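Local coordinates for protein TarM (Staphylococcus aureus subsp. aureus 21178, PDB 4X7M) that belongs to the group 1 glycosyltransferases of the GT-B fold, built on two Rossmann-like domains, and holds a UDP molecule in this model, at residues E271-I276 and F294-I299; V279-E284 and I299-N304; H309-H314 and I414-V419; G322-M327 and E391-V396. The protein carries 1 engineered substitution. All coordinates share one frame; numbering follows the deposited sequence.

Interaction 1 of 4, residues E271-I276 and F294-I299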
loop_
_atom_site.group_PDB
_atom_site.type_symbol
_atom_site.label_atom_id
_atom_site.label_comp_id
_atom_site.label_asym_id
_atom_site.label_seq_id
_atom_site.Cartn_x
_atom_site.Cartn_y
_atom_site.Cartn_z
ATOM N N GLU A 271 8.720 -18.988 7.154
ATOM C CA GLU A 271 8.862 -20.441 7.241
ATOM C C GLU A 271 9.380 -21.058 5.929
ATOM O O GLU A 271 10.087 -22.070 5.956
ATOM C CB GLU A 271 7.509 -21.073 7.611
ATOM C CG GLU A 271 7.098 -20.960 9.069
ATOM C CD GLU A 271 5.655 -21.344 9.372
ATOM O OE1 GLU A 271 5.273 -21.271 10.563
ATOM O OE2 GLU A 271 4.909 -21.726 8.439
ATOM N N ASN A 272 9.032 -20.426 4.794
ATOM C CA ASN A 272 9.372 -20.879 3.453
ATOM C C ASN A 272 10.562 -20.158 2.804
ATOM O O ASN A 272 10.747 -20.240 1.587
ATOM C CB ASN A 272 8.116 -20.850 2.578
ATOM C CG ASN A 272 7.089 -21.862 3.009
ATOM O OD1 ASN A 272 7.232 -23.069 2.776
ATOM N ND2 ASN A 272 6.055 -21.402 3.689
ATOM N N ALA A 273 11.401 -19.507 3.626
ATOM C CA ALA A 273 12.582 -18.775 3.168
ATOM C C ALA A 273 13.625 -19.673 2.513
ATOM O O ALA A 273 14.196 -19.285 1.493
ATOM C CB ALA A 273 13.199 -18.011 4.316
ATOM N N ASN A 274 13.854 -20.876 3.077
ATOM C CA ASN A 274 14.827 -21.837 2.531
ATOM C C ASN A 274 14.373 -22.442 1.206
ATOM O O ASN A 274 15.218 -22.831 0.392
ATOM C CB ASN A 274 15.114 -22.963 3.527
ATOM C CG ASN A 274 15.968 -22.573 4.704
ATOM O OD1 ASN A 274 16.242 -21.397 4.949
ATOM N ND2 ASN A 274 16.409 -23.561 5.462
ATOM N N LYS A 275 13.043 -22.513 0.993
ATOM C CA LYS A 275 12.413 -23.078 -0.204
ATOM C C LYS A 275 12.365 -22.100 -1.403
ATOM O O LYS A 275 11.913 -22.478 -2.478
ATOM C CB LYS A 275 11.031 -23.658 0.144
ATOM C CG LYS A 275 11.078 -24.801 1.166
ATOM C CD LYS A 275 9.695 -25.131 1.709
ATOM C CE LYS A 275 9.745 -25.882 3.017
ATOM N NZ LYS A 275 8.417 -25.907 3.686
ATOM N N ILE A 276 12.857 -20.859 -1.218
ATOM C CA ILE A 276 12.958 -19.805 -2.246
ATOM C C ILE A 276 14.363 -19.163 -2.197
ATOM O O ILE A 276 15.154 -19.512 -1.320
ATOM C CB ILE A 276 11.810 -18.754 -2.202
ATOM C CG1 ILE A 276 11.757 -17.979 -0.856
ATOM C CG2 ILE A 276 10.460 -19.369 -2.589
ATOM C CD1 ILE A 276 11.140 -16.559 -0.960
ATOM N N PHE A 294 13.052 -19.005 14.283
ATOM C CA PHE A 294 12.651 -19.945 13.240
ATOM C C PHE A 294 13.770 -20.863 12.793
ATOM O O PHE A 294 14.936 -20.486 12.831
ATOM C CB PHE A 294 12.053 -19.205 12.016
ATOM C CG PHE A 294 10.845 -18.337 12.282
ATOM C CD1 PHE A 294 10.991 -17.014 12.681
ATOM C CD2 PHE A 294 9.559 -18.826 12.086
ATOM C CE1 PHE A 294 9.881 -16.218 12.942
ATOM C CE2 PHE A 294 8.444 -18.010 12.308
ATOM C CZ PHE A 294 8.613 -16.706 12.727
ATOM N N ASP A 295 13.399 -22.064 12.345
ATOM C CA ASP A 295 14.301 -23.095 11.837
ATOM C C ASP A 295 14.532 -22.823 10.330
ATOM O O ASP A 295 14.218 -23.665 9.493
ATOM C CB ASP A 295 13.684 -24.512 12.063
ATOM C CG ASP A 295 13.839 -25.116 13.460
ATOM O OD1 ASP A 295 14.829 -24.764 14.166
ATOM O OD2 ASP A 295 13.016 -25.997 13.819
ATOM N N VAL A 296 15.045 -21.625 9.987
ATOM C CA VAL A 296 15.259 -21.212 8.593
ATOM C C VAL A 296 16.498 -20.296 8.567
ATOM O O VAL A 296 16.724 -19.561 9.529
ATOM C CB VAL A 296 13.928 -20.564 8.055
ATOM C CG1 VAL A 296 14.094 -19.129 7.586
ATOM C CG2 VAL A 296 13.269 -21.413 6.983
ATOM N N GLU A 297 17.322 -20.365 7.509
ATOM C CA GLU A 297 18.519 -19.521 7.437
ATOM C C GLU A 297 18.592 -18.486 6.278
ATOM O O GLU A 297 19.314 -17.485 6.381
ATOM C CB GLU A 297 19.839 -20.316 7.696
ATOM C CG GLU A 297 20.100 -21.612 6.924
ATOM C CD GLU A 297 19.508 -22.897 7.481
ATOM O OE1 GLU A 297 18.908 -23.657 6.683
ATOM O OE2 GLU A 297 19.595 -23.118 8.713
ATOM N N ASN A 298 17.792 -18.701 5.223
ATOM C CA ASN A 298 17.753 -17.861 4.021
ATOM C C ASN A 298 17.065 -16.474 4.194
ATOM O O ASN A 298 16.158 -16.110 3.418
ATOM C CB ASN A 298 17.174 -18.664 2.868
ATOM C CG ASN A 298 17.946 -18.574 1.575
ATOM O OD1 ASN A 298 19.128 -18.213 1.547
ATOM N ND2 ASN A 298 17.297 -18.938 0.467
ATOM N N ILE A 299 17.523 -15.697 5.212
ATOM C CA ILE A 299 16.986 -14.356 5.557
ATOM C C ILE A 299 18.029 -13.311 5.235
ATOM O O ILE A 299 19.201 -13.463 5.601
ATOM C CB ILE A 299 16.489 -14.245 7.027
ATOM C CG1 ILE A 299 15.476 -15.332 7.349
ATOM C CG2 ILE A 299 15.901 -12.872 7.347
ATOM C CD1 ILE A 299 16.055 -16.325 8.292
#
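Asn274 reaches across to Val296, Glu297 and Asn298. Its CB leads off with CG beside the backbone N and anti to the carbonyl carbon (chi1 -74°), which brings the amide to the 294-299 loop. CG comes first against Val296 CG2, 3.7 Å away, where the two side chains run antiparallel past one another. Beyond it, OD1 accepts two backbone N-H groups. Glu297 N, 3.0 Å from Asn274 OD1, lies in the carbonyl plane on a lone pair. Asn298 N, 3.1 Å from Asn274 OD1, meets the oxygen almost head-on (C=O...N 162°). The other arm of the amide, ND2, donates to Glu297 OE1 over 2.8 Å, reaching it from above the carboxylate plane. Three bonds therefore hold the amide and fix which way round it sits. Asn298 bonds back the other way: its ND2 donates to Ala273 O at 3.3 Å and, weakly, to Ile276 O, both of them carbonyls of the type I turn 273-276. Alongside these bonds, Ala273 CB packs on Val296 CG1 at 3.6 Å. The contact ties together two loops of the N-terminal Rossmann-like half. One runs from helix 264-271 to strand 278-281 and the other from helix 284-293 to strand 299-301; Ile276 rests on Phe231 and Phe235 of helix 231-235, and Ile299 on Ile290 and Leu291 of helix 284-293.

Interaction 2 of 4, residues V279-E284 and I299-N304; sequences VIVLTE and IFTISN
The Phe300 ring is met obliquely by Val279 N, the Asn304 amide takes Leu282 CD1 3.5 Å from its ND2, and the Glu284 carboxylate sets OE1 against Thr301 CB. These groups belong to, or lie just beyond, a beta-alpha-beta unit, in which strands 278-281 and 299-301 run parallel and helix 284-293 makes the crossover; strand 299-301 is the outermost on its side of the seven-stranded sheet. Three backbone hydrogen bonds alternate between the partners: Phe300 N to Val279 O (2.7 Å), Val281 N to Phe300 O (2.9 Å) and Ile302 N to Val281 O (3.1 Å). Val281 and Ile299 share one face of the sheet and meet through their CG2 methyls, with the crossover helix lying over them. Ile280 and Phe300 point to the other face. There Ile280 holds CG1 beside its backbone N (chi1 -78°), which places CG1 3.7 Å from Ile302 CD1, and helix 480-491 covers both isoleucines through Trp487. Past the strands, Thr283 stands at the N-cap of the crossover helix, and Glu284 OE2 forms a salt bridge with Arg287. Thr301 CG2 fits against the start of that helix, 3.5 Å from Glu284 N.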
loop_
_atom_site.group_PDB
_atom_site.type_symbol
_atom_site.label_atom_id
_atom_site.label_comp_id
_atom_site.label_asym_id
_atom_site.label_seq_id
_atom_site.Cartn_x
_atom_site.Cartn_y
_atom_site.Cartn_z
ATOM N N VAL A 279 14.352 -14.315 1.677
ATOM C CA VAL A 279 13.364 -13.425 2.289
ATOM C C VAL A 279 14.093 -12.206 2.853
ATOM O O VAL A 279 15.008 -12.350 3.658
ATOM C CB VAL A 279 12.413 -14.106 3.302
ATOM C CG1 VAL A 279 11.534 -13.071 3.996
ATOM C CG2 VAL A 279 11.543 -15.147 2.603
ATOM N N ILE A 280 13.693 -11.010 2.382
ATOM C CA ILE A 280 14.252 -9.720 2.752
ATOM C C ILE A 280 13.489 -9.080 3.906
ATOM O O ILE A 280 12.261 -9.124 3.951
ATOM C CB ILE A 280 14.417 -8.794 1.502
ATOM C CG1 ILE A 280 15.676 -9.183 0.684
ATOM C CG2 ILE A 280 14.441 -7.284 1.860
ATOM C CD1 ILE A 280 15.531 -10.330 -0.317
ATOM N N VAL A 281 14.258 -8.564 4.882
ATOM C CA VAL A 281 13.814 -7.828 6.057
ATOM C C VAL A 281 14.579 -6.517 6.045
ATOM O O VAL A 281 15.708 -6.483 5.538
ATOM C CB VAL A 281 13.906 -8.612 7.390
ATOM C CG1 VAL A 281 12.840 -9.697 7.450
ATOM C CG2 VAL A 281 15.300 -9.178 7.642
ATOM N N LEU A 282 13.932 -5.434 6.497
ATOM C CA LEU A 282 14.536 -4.106 6.417
ATOM C C LEU A 282 15.706 -3.783 7.322
ATOM O O LEU A 282 16.492 -2.936 6.933
ATOM C CB LEU A 282 13.481 -2.983 6.408
ATOM C CG LEU A 282 12.334 -3.163 5.423
ATOM C CD1 LEU A 282 11.138 -2.293 5.808
ATOM C CD2 LEU A 282 12.801 -3.081 3.940
ATOM N N THR A 283 15.800 -4.397 8.535
ATOM C CA THR A 283 16.873 -4.137 9.544
ATOM C C THR A 283 17.548 -5.420 10.037
ATOM O O THR A 283 16.910 -6.468 10.062
ATOM C CB THR A 283 16.335 -3.399 10.763
ATOM O OG1 THR A 283 15.517 -4.270 11.549
ATOM C CG2 THR A 283 15.611 -2.092 10.430
ATOM N N GLU A 284 18.836 -5.331 10.460
ATOM C CA GLU A 284 19.621 -6.466 10.975
ATOM C C GLU A 284 19.034 -7.094 12.233
ATOM O O GLU A 284 19.058 -8.326 12.383
ATOM C CB GLU A 284 21.106 -6.117 11.154
ATOM C CG GLU A 284 21.948 -6.420 9.918
ATOM C CD GLU A 284 22.143 -7.870 9.489
ATOM O OE1 GLU A 284 22.542 -8.069 8.317
ATOM O OE2 GLU A 284 21.951 -8.797 10.318
ATOM N N ILE A 299 17.523 -15.697 5.212
ATOM C CA ILE A 299 16.986 -14.356 5.557
ATOM C C ILE A 299 18.029 -13.311 5.235
ATOM O O ILE A 299 19.201 -13.463 5.601
ATOM C CB ILE A 299 16.489 -14.245 7.027
ATOM C CG1 ILE A 299 15.476 -15.332 7.349
ATOM C CG2 ILE A 299 15.901 -12.872 7.347
ATOM C CD1 ILE A 299 16.055 -16.325 8.292
ATOM N N PHE A 300 17.611 -12.268 4.528
ATOM C CA PHE A 300 18.550 -11.238 4.131
ATOM C C PHE A 300 18.125 -9.867 4.535
ATOM O O PHE A 300 16.944 -9.547 4.479
ATOM C CB PHE A 300 18.837 -11.312 2.624
ATOM C CG PHE A 300 19.386 -12.655 2.221
ATOM C CD1 PHE A 300 20.709 -13.008 2.517
ATOM C CD2 PHE A 300 18.578 -13.588 1.592
ATOM C CE1 PHE A 300 21.214 -14.262 2.167
ATOM C CE2 PHE A 300 19.086 -14.844 1.236
ATOM C CZ PHE A 300 20.398 -15.173 1.529
ATOM N N THR A 301 19.092 -9.054 4.956
ATOM C CA THR A 301 18.853 -7.686 5.348
ATOM C C THR A 301 19.224 -6.761 4.210
ATOM O O THR A 301 20.388 -6.648 3.814
ATOM C CB THR A 301 19.559 -7.314 6.665
ATOM O OG1 THR A 301 18.987 -8.096 7.714
ATOM C CG2 THR A 301 19.382 -5.818 7.010
ATOM N N ILE A 302 18.213 -6.112 3.684
ATOM C CA ILE A 302 18.359 -5.086 2.677
ATOM C C ILE A 302 17.391 -4.017 3.103
ATOM O O ILE A 302 16.183 -4.255 3.134
ATOM C CB ILE A 302 18.156 -5.504 1.181
ATOM C CG1 ILE A 302 18.914 -6.824 0.822
ATOM C CG2 ILE A 302 18.596 -4.351 0.273
ATOM C CD1 ILE A 302 18.675 -7.412 -0.636
ATOM N N SER A 303 17.937 -2.874 3.565
ATOM C CA SER A 303 17.175 -1.676 3.907
ATOM C C SER A 303 16.448 -1.235 2.630
ATOM O O SER A 303 16.957 -1.485 1.525
ATOM C CB SER A 303 18.155 -0.574 4.282
ATOM O OG SER A 303 17.558 0.711 4.248
ATOM N N ASN A 304 15.304 -0.539 2.757
ATOM C CA ASN A 304 14.680 -0.061 1.530
ATOM C C ASN A 304 15.461 1.126 0.951
ATOM O O ASN A 304 16.182 1.764 1.715
ATOM C CB ASN A 304 13.119 0.038 1.562
ATOM C CG ASN A 304 12.483 0.928 2.590
ATOM O OD1 ASN A 304 12.495 2.144 2.434
ATOM N ND2 ASN A 304 11.791 0.354 3.584
#

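Interaction 3 of 4, residues H309-H314 and I414-V419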
loop_
_atom_site.group_PDB
_atom_site.type_symbol
_atom_site.label_atom_id
_atom_site.label_comp_id
_atom_site.label_asym_id
_atom_site.label_seq_id
_atom_site.Cartn_x
_atom_site.Cartn_y
_atom_site.Cartn_z
ATOM N N HIS A 309 17.166 13.965 -0.627
ATOM C CA HIS A 309 16.840 15.312 -1.104
ATOM C C HIS A 309 17.803 16.263 -0.423
ATOM O O HIS A 309 18.325 15.912 0.642
ATOM C CB HIS A 309 15.378 15.678 -0.751
ATOM C CG HIS A 309 15.045 15.643 0.714
ATOM N ND1 HIS A 309 14.349 14.580 1.274
ATOM C CD2 HIS A 309 15.311 16.550 1.685
ATOM C CE1 HIS A 309 14.206 14.884 2.553
ATOM N NE2 HIS A 309 14.777 16.053 2.850
ATOM N N ASN A 310 18.058 17.457 -1.018
ATOM C CA ASN A 310 18.963 18.414 -0.376
ATOM C C ASN A 310 18.332 18.919 0.921
ATOM O O ASN A 310 17.109 19.065 1.009
ATOM C CB ASN A 310 19.373 19.573 -1.293
ATOM C CG ASN A 310 20.618 20.307 -0.795
ATOM O OD1 ASN A 310 21.587 19.706 -0.295
ATOM N ND2 ASN A 310 20.621 21.630 -0.911
ATOM N N ALA A 311 19.176 19.128 1.933
ATOM C CA ALA A 311 18.772 19.582 3.255
ATOM C C ALA A 311 18.217 21.028 3.258
ATOM O O ALA A 311 18.674 21.857 2.460
ATOM C CB ALA A 311 19.956 19.486 4.201
ATOM N N PRO A 312 17.278 21.366 4.182
ATOM C CA PRO A 312 16.802 22.757 4.276
ATOM C C PRO A 312 17.965 23.722 4.510
ATOM O O PRO A 312 18.934 23.368 5.201
ATOM C CB PRO A 312 15.861 22.726 5.488
ATOM C CG PRO A 312 15.462 21.307 5.629
ATOM C CD PRO A 312 16.639 20.519 5.207
ATOM N N LYS A 313 17.892 24.917 3.889
ATOM C CA LYS A 313 18.926 25.945 3.990
ATOM C C LYS A 313 19.151 26.344 5.452
ATOM O O LYS A 313 20.289 26.422 5.912
ATOM C CB LYS A 313 18.548 27.169 3.134
ATOM C CG LYS A 313 19.687 28.158 2.910
ATOM C CD LYS A 313 19.226 29.350 2.111
ATOM C CE LYS A 313 20.383 30.118 1.524
ATOM N NZ LYS A 313 19.912 31.159 0.572
ATOM N N HIS A 314 18.058 26.545 6.185
ATOM C CA HIS A 314 18.128 26.971 7.571
ATOM C C HIS A 314 17.559 25.965 8.542
ATOM O O HIS A 314 16.561 25.289 8.250
ATOM C CB HIS A 314 17.418 28.321 7.737
ATOM C CG HIS A 314 17.948 29.387 6.826
ATOM N ND1 HIS A 314 19.072 30.124 7.156
ATOM C CD2 HIS A 314 17.504 29.785 5.612
ATOM C CE1 HIS A 314 19.267 30.946 6.143
ATOM N NE2 HIS A 314 18.349 30.776 5.191
ATOM N N ILE A 414 17.382 13.040 6.999
ATOM C CA ILE A 414 17.884 13.530 5.703
ATOM C C ILE A 414 17.760 15.064 5.659
ATOM O O ILE A 414 18.689 15.747 5.218
ATOM C CB ILE A 414 17.150 12.847 4.505
ATOM C CG1 ILE A 414 17.438 11.312 4.445
ATOM C CG2 ILE A 414 17.460 13.527 3.159
ATOM C CD1 ILE A 414 16.325 10.467 3.701
ATOM N N SER A 415 16.644 15.599 6.196
ATOM C CA SER A 415 16.395 17.036 6.223
ATOM C C SER A 415 17.040 17.746 7.442
ATOM O O SER A 415 16.692 18.886 7.760
ATOM C CB SER A 415 14.916 17.341 6.004
ATOM O OG SER A 415 14.202 17.361 7.220
ATOM N N LYS A 416 18.050 17.081 8.057
ATOM C CA LYS A 416 18.839 17.553 9.206
ATOM C C LYS A 416 18.024 17.826 10.477
ATOM O O LYS A 416 18.378 18.731 11.245
ATOM C CB LYS A 416 19.763 18.748 8.842
ATOM C CG LYS A 416 20.844 18.452 7.807
ATOM C CD LYS A 416 21.977 19.477 7.850
ATOM C CE LYS A 416 21.701 20.785 7.128
ATOM N NZ LYS A 416 22.900 21.676 7.116
ATOM N N ARG A 417 16.961 17.021 10.715
ATOM C CA ARG A 417 16.066 17.123 11.881
ATOM C C ARG A 417 16.234 15.894 12.771
ATOM O O ARG A 417 15.789 14.801 12.387
ATOM C CB ARG A 417 14.590 17.306 11.456
ATOM C CG ARG A 417 14.347 18.421 10.443
ATOM C CD ARG A 417 14.791 19.748 10.996
ATOM N NE ARG A 417 14.618 20.857 10.058
ATOM C CZ ARG A 417 15.618 21.590 9.590
ATOM N NH1 ARG A 417 16.868 21.324 9.942
ATOM N NH2 ARG A 417 15.380 22.596 8.766
ATOM N N PRO A 418 16.924 16.037 13.936
ATOM C CA PRO A 418 17.163 14.863 14.805
ATOM C C PRO A 418 15.906 14.180 15.308
ATOM O O PRO A 418 14.874 14.829 15.495
ATOM C CB PRO A 418 17.967 15.439 15.975
ATOM C CG PRO A 418 17.652 16.927 15.974
ATOM C CD PRO A 418 17.511 17.267 14.515
ATOM N N VAL A 419 15.986 12.863 15.530
ATOM C CA VAL A 419 14.823 12.119 15.983
ATOM C C VAL A 419 14.977 11.684 17.451
ATOM O O VAL A 419 16.044 11.193 17.866
ATOM C CB VAL A 419 14.417 10.940 15.046
ATOM C CG1 VAL A 419 13.152 10.244 15.553
ATOM C CG2 VAL A 419 14.221 11.383 13.592
#
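His309 and Ile414 meet in a CH-pi contact: the Ile414 CG2 methyl sits over the centre of the imidazole, 3.6 Å from its centroid and 13° off the ring normal. With CG1 of Ile414 beside the backbone N (chi1 -65°), CG2 stands anti to that N and turns to the ring. At the edge of the same imidazole, near its plane, Ser415 CB lies 3.4 Å from His309 NE2, so two successive residues at the end of a helix seat one ring by face and by edge. Apolar packing continues with Ala311 CB, which rests alongside the Lys416 chain, 3.6 Å from CE where that chain bends at chi3. Pro312 wedges in next: its CD lies close to Ser415 O, and its CG and that same oxygen lie together over one face of the Arg417 guanidinium, the oxygen toward the rim.

Across the two segments the hydrogen bond comes from that guanidinium. Arg417 NH2 donates to His314 O at 3.0 Å, with the N-H...O angle bent to 135°, and also serves Glu391 O; NE goes to Leu390 O, and NH1 makes a weak bond back to Lys416 O. Helix 407-414 ends in a Schellman motif with Lys416, at positive phi, as its C-prime residue: Arg417 N bonds to Ala412 O and Lys416 N to Met413 O. The 309-314 loop thus lies across the end of that helix in the C-terminal half, with Arg471 of helix 460-477 bonded to both His309 O and Ile414 O, and with Pro312 touching Glu391 of helix 386-391.

Interaction 4 of 4, residues G322-M327 and E391-V396. With UDP (uridine-5'-diphosphate), chain C.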
loop_
_atom_site.group_PDB
_atom_site.type_symbol
_atom_site.label_atom_id
_atom_site.label_comp_id
_atom_site.label_asym_id
_atom_site.label_seq_id
_atom_site.Cartn_x
_atom_site.Cartn_y
_atom_site.Cartn_z
ATOM N N GLY A 322 8.063 18.062 15.477
ATOM C CA GLY A 322 7.248 17.522 14.401
ATOM C C GLY A 322 6.955 16.038 14.431
ATOM O O GLY A 322 7.769 15.234 14.883
ATOM N N HIS A 323 5.788 15.672 13.901
ATOM C CA HIS A 323 5.310 14.302 13.782
ATOM C C HIS A 323 4.468 14.188 12.507
ATOM O O HIS A 323 3.398 14.782 12.413
ATOM C CB HIS A 323 4.512 13.885 15.027
ATOM C CG HIS A 323 4.107 12.448 14.978
ATOM N ND1 HIS A 323 4.973 11.442 15.362
ATOM C CD2 HIS A 323 2.975 11.888 14.507
ATOM C CE1 HIS A 323 4.325 10.308 15.149
ATOM N NE2 HIS A 323 3.126 10.526 14.622
ATOM N N ILE A 324 4.986 13.465 11.508
ATOM C CA ILE A 324 4.326 13.255 10.222
ATOM C C ILE A 324 4.124 11.754 10.022
ATOM O O ILE A 324 5.089 11.030 9.779
ATOM C CB ILE A 324 5.062 13.907 9.002
ATOM C CG1 ILE A 324 5.501 15.344 9.287
ATOM C CG2 ILE A 324 4.179 13.835 7.731
ATOM C CD1 ILE A 324 6.454 15.938 8.255
ATOM N N SER A 325 2.865 11.307 10.071
ATOM C CA SER A 325 2.526 9.900 9.852
ATOM C C SER A 325 1.050 9.769 9.528
ATOM O O SER A 325 0.303 10.755 9.565
ATOM C CB SER A 325 2.812 9.099 11.123
ATOM O OG SER A 325 1.913 9.481 12.153
ATOM N N ARG A 326 0.613 8.527 9.303
ATOM C CA ARG A 326 -0.803 8.186 9.196
ATOM C C ARG A 326 -1.271 8.108 10.662
ATOM O O ARG A 326 -0.628 7.457 11.497
ATOM C CB ARG A 326 -0.990 6.807 8.531
ATOM C CG ARG A 326 -0.480 6.702 7.080
ATOM C CD ARG A 326 -0.537 5.270 6.544
ATOM N NE ARG A 326 0.294 4.360 7.338
ATOM C CZ ARG A 326 -0.165 3.374 8.104
ATOM N NH1 ARG A 326 -1.468 3.112 8.158
ATOM N NH2 ARG A 326 0.676 2.641 8.824
ATOM N N MET A 327 -2.344 8.811 10.987
ATOM C CA MET A 327 -2.944 8.835 12.318
ATOM C C MET A 327 -3.563 7.457 12.648
ATOM O O MET A 327 -4.785 7.343 12.677
ATOM C CB MET A 327 -4.035 9.891 12.331
ATOM C CG MET A 327 -3.908 10.866 13.402
ATOM S SD MET A 327 -3.263 12.348 12.695
ATOM C CE MET A 327 -3.913 13.464 13.769
ATOM N N GLU A 391 11.269 21.395 7.245
ATOM C CA GLU A 391 12.103 22.614 7.328
ATOM C C GLU A 391 11.770 23.386 8.608
ATOM O O GLU A 391 12.670 23.797 9.341
ATOM C CB GLU A 391 11.864 23.542 6.120
ATOM C CG GLU A 391 12.213 22.942 4.765
ATOM C CD GLU A 391 11.949 23.790 3.533
ATOM O OE1 GLU A 391 12.185 25.019 3.586
ATOM O OE2 GLU A 391 11.556 23.210 2.493
ATOM N N ASP A 392 10.456 23.482 8.908
ATOM C CA ASP A 392 9.850 24.188 10.036
ATOM C C ASP A 392 9.949 23.515 11.428
ATOM O O ASP A 392 9.460 24.090 12.405
ATOM C CB ASP A 392 8.397 24.565 9.675
ATOM C CG ASP A 392 8.267 25.309 8.347
ATOM O OD1 ASP A 392 9.097 26.232 8.089
ATOM O OD2 ASP A 392 7.342 24.968 7.560
ATOM N N PHE A 393 10.619 22.344 11.535
ATOM C CA PHE A 393 10.758 21.638 12.808
ATOM C C PHE A 393 12.176 21.766 13.390
ATOM O O PHE A 393 13.144 21.805 12.633
ATOM C CB PHE A 393 10.408 20.136 12.652
ATOM C CG PHE A 393 9.065 19.738 12.080
ATOM C CD1 PHE A 393 7.958 20.583 12.191
ATOM C CD2 PHE A 393 8.889 18.497 11.483
ATOM C CE1 PHE A 393 6.721 20.211 11.677
ATOM C CE2 PHE A 393 7.644 18.112 10.994
ATOM C CZ PHE A 393 6.567 18.971 11.093
ATOM N N LYS A 394 12.298 21.820 14.722
ATOM C CA LYS A 394 13.602 21.860 15.396
ATOM C C LYS A 394 14.097 20.393 15.533
ATOM O O LYS A 394 15.289 20.106 15.353
ATOM C CB LYS A 394 13.516 22.558 16.775
ATOM C CG LYS A 394 14.885 22.835 17.381
ATOM C CD LYS A 394 14.829 23.804 18.535
ATOM C CE LYS A 394 16.206 24.308 18.892
ATOM N NZ LYS A 394 16.157 25.332 19.964
ATOM N N LEU A 395 13.161 19.485 15.856
ATOM C CA LEU A 395 13.372 18.053 15.987
ATOM C C LEU A 395 12.091 17.309 15.623
ATOM O O LEU A 395 11.028 17.910 15.524
ATOM C CB LEU A 395 13.881 17.643 17.392
ATOM C CG LEU A 395 12.957 17.898 18.587
ATOM C CD1 LEU A 395 12.385 16.607 19.120
ATOM C CD2 LEU A 395 13.688 18.581 19.682
ATOM N N VAL A 396 12.217 15.996 15.432
ATOM C CA VAL A 396 11.140 15.078 15.107
ATOM C C VAL A 396 11.058 14.017 16.190
ATOM O O VAL A 396 12.043 13.698 16.845
ATOM C CB VAL A 396 11.267 14.554 13.640
ATOM C CG1 VAL A 396 10.471 13.271 13.381
ATOM C CG2 VAL A 396 10.861 15.641 12.651
HETATM N N1 UDP C . 3.061 11.165 4.953
HETATM C C2 UDP C . 2.844 12.345 4.252
HETATM N N3 UDP C . 1.906 13.188 4.810
HETATM C C4 UDP C . 1.126 12.946 5.932
HETATM C C5 UDP C . 1.351 11.674 6.553
HETATM C C6 UDP C . 2.301 10.849 6.068
HETATM O O2 UDP C . 3.349 12.584 3.165
HETATM O O4 UDP C . 0.319 13.806 6.320
HETATM C "C1'" UDP C . 4.177 10.257 4.529
HETATM C "C2'" UDP C . 5.544 10.584 5.126
HETATM O "O2'" UDP C . 6.231 11.630 4.456
HETATM C "C3'" UDP C . 6.262 9.251 4.907
HETATM C "C4'" UDP C . 5.158 8.228 5.165
HETATM O "O4'" UDP C . 3.905 8.940 4.983
HETATM O "O3'" UDP C . 6.708 9.091 3.563
HETATM C "C5'" UDP C . 5.204 7.530 6.505
HETATM O "O5'" UDP C . 6.328 6.603 6.606
HETATM P PA UDP C . 6.549 5.574 7.824
HETATM O O1A UDP C . 7.099 6.263 9.019
HETATM O O2A UDP C . 7.475 4.400 7.452
HETATM O O3A UDP C . 5.152 4.986 8.198
HETATM P PB UDP C . 3.983 4.177 7.459
HETATM O O1B UDP C . 3.345 3.318 8.543
HETATM O O2B UDP C . 3.001 5.175 6.843
HETATM O O3B UDP C . 4.523 3.314 6.401
#
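Gly322 and Val396 pair in parallel register, their CA atoms 4.6 Å apart. Gly322 N donates to Leu395 O at 3.0 Å, and Val396 CA comes up to Gly322 O in a CA-H...O contact. The glycine has no side chain on this face, and the Phe393 ring lies flat against its CA: Gly322 CA is 3.4 Å from the ring centroid and only 10° off the normal, a CH-pi contact. Ile324 holds CG1 beside its backbone N (chi1 -46°), which sends CG1 and CD1 to the edge of the same ring, CD1 3.7 Å from Phe393 CE2. Its CG2, anti to that N, turns to the uracil and rests 3.7 Å from UDP C4. Two residues on, Arg326 grips the beta phosphate through two nearly straight bonds, NE to O2B at 2.9 Å and NH2 to O1B at 2.8 Å. Further UDP partners are Lys331 NZ, on the loop after strand 320-324, and Leu407 N, Ser408 N and Glu411 OE2 at helix 407-414. The Gly322-Val396 pairing belongs to the C-terminal Rossmann-like sheet, where strand 320-324 runs between strands 351-355 and 395-398, Phe393 touches His353 and Tyr355 of the former, and helix 386-391 packs on Ile324.

The four contacts fall into two pairs, one in each half of the GT-B fold. Interactions 1 and 2 touch, share Ile299 and lie at the edge of the seven-stranded sheet, their centres 13 Å apart; their segments alternate along the chain. Interactions 3 and 4 follow, their centres 12 Å apart, in the half with the six-stranded sheet. They join through Arg417 to Glu391 and Pro418 to Val396, and interaction 4 falls between the segments of interaction 3 in sequence. Interactions 2 and 3 come no nearer than about 9 Å between closest atoms. UDP touches interaction 4, with the side chain of Asn304 about 7 Å from it, consistent with the interdomain cleft of GT-B enzymes.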